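Long-range contact in BfpC (Escherichia coli, PDB 3VHJ), which takes part in type IV pilus biogenesis, probably as an inner-membrane protein, of which this chain is the N-terminal cytoplasmic domain: residues G87-I99 and F109-K121. The protein carries 1 engineered substitution. Sequence-based numbering, arbitrary orientation.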
# COMPACT_ATOMS: atom_id res chain seq x y z
N GLY A 87 6.64 -2.96 -6.89
CA GLY A 87 7.95 -2.33 -6.85
C GLY A 87 8.52 -2.15 -5.46
O GLY A 87 7.79 -2.19 -4.46
N LEU A 88 9.83 -1.98 -5.42
CA LEU A 88 10.59 -1.75 -4.21
C LEU A 88 11.01 -0.28 -4.36
O LEU A 88 11.65 0.08 -5.35
CB LEU A 88 11.83 -2.65 -4.18
CG LEU A 88 12.89 -2.40 -3.10
CD1 LEU A 88 12.30 -2.63 -1.72
CD2 LEU A 88 14.06 -3.35 -3.35
N PHE A 89 10.62 0.56 -3.41
CA PHE A 89 10.92 1.98 -3.49
C PHE A 89 11.41 2.59 -2.19
O PHE A 89 10.90 2.28 -1.12
CB PHE A 89 9.65 2.77 -3.85
CG PHE A 89 9.01 2.39 -5.14
CD1 PHE A 89 9.42 2.97 -6.34
CD2 PHE A 89 7.93 1.51 -5.16
CE1 PHE A 89 8.76 2.69 -7.53
CE2 PHE A 89 7.26 1.22 -6.34
CZ PHE A 89 7.67 1.81 -7.53
N PRO A 90 12.41 3.48 -2.27
CA PRO A 90 12.93 4.12 -1.06
C PRO A 90 12.08 5.37 -0.87
O PRO A 90 11.83 6.10 -1.84
CB PRO A 90 14.37 4.52 -1.45
CG PRO A 90 14.60 3.89 -2.82
CD PRO A 90 13.25 3.79 -3.44
N ALA A 91 11.59 5.62 0.34
CA ALA A 91 10.82 6.83 0.60
C ALA A 91 11.86 7.88 0.96
O ALA A 91 13.05 7.57 1.02
CB ALA A 91 9.85 6.62 1.76
N ASP A 92 11.44 9.12 1.21
CA ASP A 92 12.39 10.17 1.54
C ASP A 92 12.83 10.20 3.00
O ASP A 92 13.77 10.91 3.35
CB ASP A 92 11.82 11.55 1.18
CG ASP A 92 11.61 11.72 -0.30
OD1 ASP A 92 12.16 10.91 -1.08
OD2 ASP A 92 10.91 12.67 -0.69
N ASN A 93 12.15 9.42 3.84
CA ASN A 93 12.46 9.42 5.26
C ASN A 93 13.07 8.14 5.84
O ASN A 93 12.60 7.63 6.86
CB ASN A 93 11.20 9.80 6.04
CG ASN A 93 10.05 8.85 5.79
OD1 ASN A 93 9.91 8.30 4.69
ND2 ASN A 93 9.20 8.66 6.79
N GLU A 94 14.11 7.62 5.20
CA GLU A 94 14.79 6.43 5.70
C GLU A 94 13.88 5.21 5.76
O GLU A 94 14.06 4.33 6.60
CB GLU A 94 15.34 6.68 7.11
CG GLU A 94 15.88 8.08 7.38
CD GLU A 94 17.21 8.32 6.70
OE1 GLU A 94 17.87 9.33 7.03
OE2 GLU A 94 17.59 7.51 5.83
N LEU A 95 12.89 5.16 4.88
CA LEU A 95 11.96 4.04 4.89
C LEU A 95 11.92 3.40 3.50
O LEU A 95 12.04 4.09 2.49
CB LEU A 95 10.57 4.54 5.29
CG LEU A 95 9.46 3.54 5.61
CD1 LEU A 95 9.79 2.78 6.89
CD2 LEU A 95 8.15 4.32 5.78
N TRP A 96 11.76 2.08 3.47
CA TRP A 96 11.67 1.36 2.21
C TRP A 96 10.26 0.83 2.05
O TRP A 96 9.68 0.29 2.99
CB TRP A 96 12.68 0.21 2.17
CG TRP A 96 14.06 0.72 1.94
CD1 TRP A 96 14.93 1.20 2.88
CD2 TRP A 96 14.69 0.90 0.67
NE1 TRP A 96 16.07 1.67 2.27
CE2 TRP A 96 15.95 1.50 0.91
CE3 TRP A 96 14.32 0.62 -0.65
CZ2 TRP A 96 16.83 1.82 -0.12
CZ3 TRP A 96 15.20 0.93 -1.68
CH2 TRP A 96 16.44 1.53 -1.40
N LEU A 97 9.73 0.97 0.85
CA LEU A 97 8.37 0.54 0.55
C LEU A 97 8.32 -0.57 -0.50
O LEU A 97 9.08 -0.55 -1.47
CB LEU A 97 7.56 1.73 0.03
CG LEU A 97 7.60 3.01 0.86
CD1 LEU A 97 6.85 4.11 0.11
CD2 LEU A 97 7.00 2.77 2.24
N VAL A 98 7.45 -1.55 -0.29
CA VAL A 98 7.25 -2.63 -1.25
C VAL A 98 5.75 -2.64 -1.49
O VAL A 98 4.98 -2.88 -0.57
CB VAL A 98 7.71 -3.99 -0.71
CG1 VAL A 98 7.44 -5.08 -1.76
CG2 VAL A 98 9.20 -3.95 -0.38
N ILE A 99 5.35 -2.38 -2.73
CA ILE A 99 3.94 -2.32 -3.07
C ILE A 99 3.57 -3.20 -4.25
O ILE A 99 4.44 -3.62 -5.01
CB ILE A 99 3.51 -0.87 -3.36
CG1 ILE A 99 4.18 -0.37 -4.64
CG2 ILE A 99 3.94 0.04 -2.21
CD1 ILE A 99 3.80 1.05 -5.01
N PHE A 109 -0.02 -5.78 -2.05
CA PHE A 109 1.06 -5.50 -1.12
C PHE A 109 1.20 -4.02 -0.79
O PHE A 109 1.12 -3.15 -1.66
CB PHE A 109 2.39 -6.00 -1.68
CG PHE A 109 2.44 -7.48 -1.91
CD1 PHE A 109 2.50 -8.36 -0.84
CD2 PHE A 109 2.40 -7.99 -3.21
CE1 PHE A 109 2.54 -9.74 -1.05
CE2 PHE A 109 2.44 -9.37 -3.43
CZ PHE A 109 2.50 -10.24 -2.35
N ASP A 110 1.40 -3.75 0.49
CA ASP A 110 1.62 -2.40 0.99
C ASP A 110 2.44 -2.61 2.26
O ASP A 110 1.88 -2.73 3.35
CB ASP A 110 0.30 -1.69 1.32
CG ASP A 110 0.52 -0.33 1.97
OD1 ASP A 110 1.69 0.11 2.02
OD2 ASP A 110 -0.47 0.29 2.42
N LYS A 111 3.75 -2.67 2.11
CA LYS A 111 4.64 -2.91 3.24
C LYS A 111 5.74 -1.87 3.33
O LYS A 111 6.22 -1.38 2.31
CB LYS A 111 5.28 -4.30 3.11
CG LYS A 111 4.28 -5.43 3.05
CD LYS A 111 3.88 -5.90 4.44
CE LYS A 111 5.04 -6.61 5.12
NZ LYS A 111 4.63 -7.23 6.42
N SER A 112 6.13 -1.54 4.55
CA SER A 112 7.19 -0.58 4.78
C SER A 112 8.23 -1.27 5.66
O SER A 112 7.89 -2.18 6.43
CB SER A 112 6.66 0.67 5.49
OG SER A 112 6.16 0.35 6.77
N PHE A 113 9.49 -0.87 5.53
CA PHE A 113 10.58 -1.46 6.31
C PHE A 113 11.60 -0.39 6.63
O PHE A 113 11.82 0.51 5.82
CB PHE A 113 11.31 -2.56 5.52
CG PHE A 113 10.40 -3.58 4.91
CD1 PHE A 113 9.69 -3.30 3.75
CD2 PHE A 113 10.26 -4.83 5.49
CE1 PHE A 113 8.85 -4.25 3.18
CE2 PHE A 113 9.43 -5.79 4.93
CZ PHE A 113 8.72 -5.50 3.77
N HIS A 114 12.23 -0.47 7.79
CA HIS A 114 13.25 0.52 8.10
C HIS A 114 14.57 0.03 7.52
O HIS A 114 15.52 0.81 7.36
CB HIS A 114 13.37 0.74 9.61
CG HIS A 114 12.28 1.60 10.17
ND1 HIS A 114 11.89 2.77 9.57
CD2 HIS A 114 11.50 1.46 11.27
CE1 HIS A 114 10.90 3.32 10.27
NE2 HIS A 114 10.65 2.54 11.31
N SER A 115 14.61 -1.25 7.16
CA SER A 115 15.80 -1.87 6.59
C SER A 115 15.65 -2.23 5.11
O SER A 115 14.68 -2.87 4.71
CB SER A 115 16.15 -3.14 7.37
OG SER A 115 17.01 -3.98 6.61
N LYS A 116 16.62 -1.81 4.31
CA LYS A 116 16.61 -2.08 2.88
C LYS A 116 16.75 -3.59 2.62
O LYS A 116 16.10 -4.12 1.72
CB LYS A 116 17.76 -1.33 2.20
CG LYS A 116 17.89 -1.62 0.71
CD LYS A 116 19.04 -0.85 0.09
CE LYS A 116 19.16 -1.13 -1.39
NZ LYS A 116 20.25 -0.35 -2.04
N ASP A 117 17.58 -4.27 3.40
CA ASP A 117 17.76 -5.70 3.22
C ASP A 117 16.47 -6.47 3.45
O ASP A 117 16.13 -7.37 2.69
CB ASP A 117 18.85 -6.23 4.16
CG ASP A 117 20.24 -5.78 3.75
OD1 ASP A 117 20.57 -5.91 2.55
OD2 ASP A 117 20.99 -5.29 4.62
N ASP A 118 15.73 -6.10 4.49
CA ASP A 118 14.46 -6.74 4.80
C ASP A 118 13.45 -6.48 3.68
O ASP A 118 12.67 -7.36 3.32
CB ASP A 118 13.91 -6.22 6.12
CG ASP A 118 14.78 -6.59 7.30
OD1 ASP A 118 14.51 -6.10 8.42
OD2 ASP A 118 15.73 -7.37 7.11
N ALA A 119 13.47 -5.26 3.15
CA ALA A 119 12.56 -4.86 2.08
C ALA A 119 12.90 -5.63 0.80
O ALA A 119 12.01 -6.13 0.12
CB ALA A 119 12.67 -3.36 1.84
N LYS A 120 14.19 -5.71 0.49
CA LYS A 120 14.64 -6.43 -0.69
C LYS A 120 14.25 -7.90 -0.57
O LYS A 120 13.74 -8.50 -1.52
CB LYS A 120 16.16 -6.29 -0.84
CG LYS A 120 16.71 -6.77 -2.19
CD LYS A 120 18.22 -6.53 -2.30
CE LYS A 120 18.75 -7.06 -3.64
NZ LYS A 120 20.21 -6.79 -3.83
N LYS A 121 14.47 -8.48 0.61
CA LYS A 121 14.14 -9.88 0.85
C LYS A 121 12.64 -10.16 0.70
O LYS A 121 12.24 -11.18 0.14
CB LYS A 121 14.62 -10.31 2.24
CG LYS A 121 14.31 -11.76 2.59
CD LYS A 121 14.90 -12.14 3.95
CE LYS A 121 14.54 -13.57 4.33
NZ LYS A 121 14.93 -14.55 3.28
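The Trp96 indole lies between Pro90 CB on one face and Lys116 on the other, with Phe113 O at its edge. Lys116 CB stands over the five-membered ring, 3.7 Å from its centroid in a CH-pi contact, and the extended chain runs on along the CZ2-CH2 rim of the six-membered ring, CD 3.5 Å from Trp96 CZ2, toward a salt bridge with Asp141. This is an antiparallel beta hairpin, strands 96-101 and 107-113, with the following helix 116-127 folded back over one face. Phe113 turns a ring face to Ala119 CA of that helix and an edge to Trp96 O; Glu94 O lies in the plane of the His114 ring, off its edge, too far for a hydrogen bond. With CG anti to its carbonyl carbon (chi1 -75°), Trp96 brings its indole against the first helical turn. Ala119 CB packs between Trp96 CB (3.6 Å) and Leu88 CD1 (3.7 Å), so the helix reaches the next strand, 85-90, as well. Replacing Trp96 by alanine would probably open a gap between Pro90 and the helix start and leave the Lys116 methylenes without the ring they lie along, held mainly at the Asp141 end. Within the hairpin, Trp96 pairs with Phe113 and Val98 with Lys111, each through two backbone bonds; Trp96 N to Phe113 O is nearly straight at 171°. Ser115 OG caps the helix by accepting from Asp118 N. On the same face of the hairpin as Trp96, Val98 CG2 touches Phe113 CE1 at 3.6 Å.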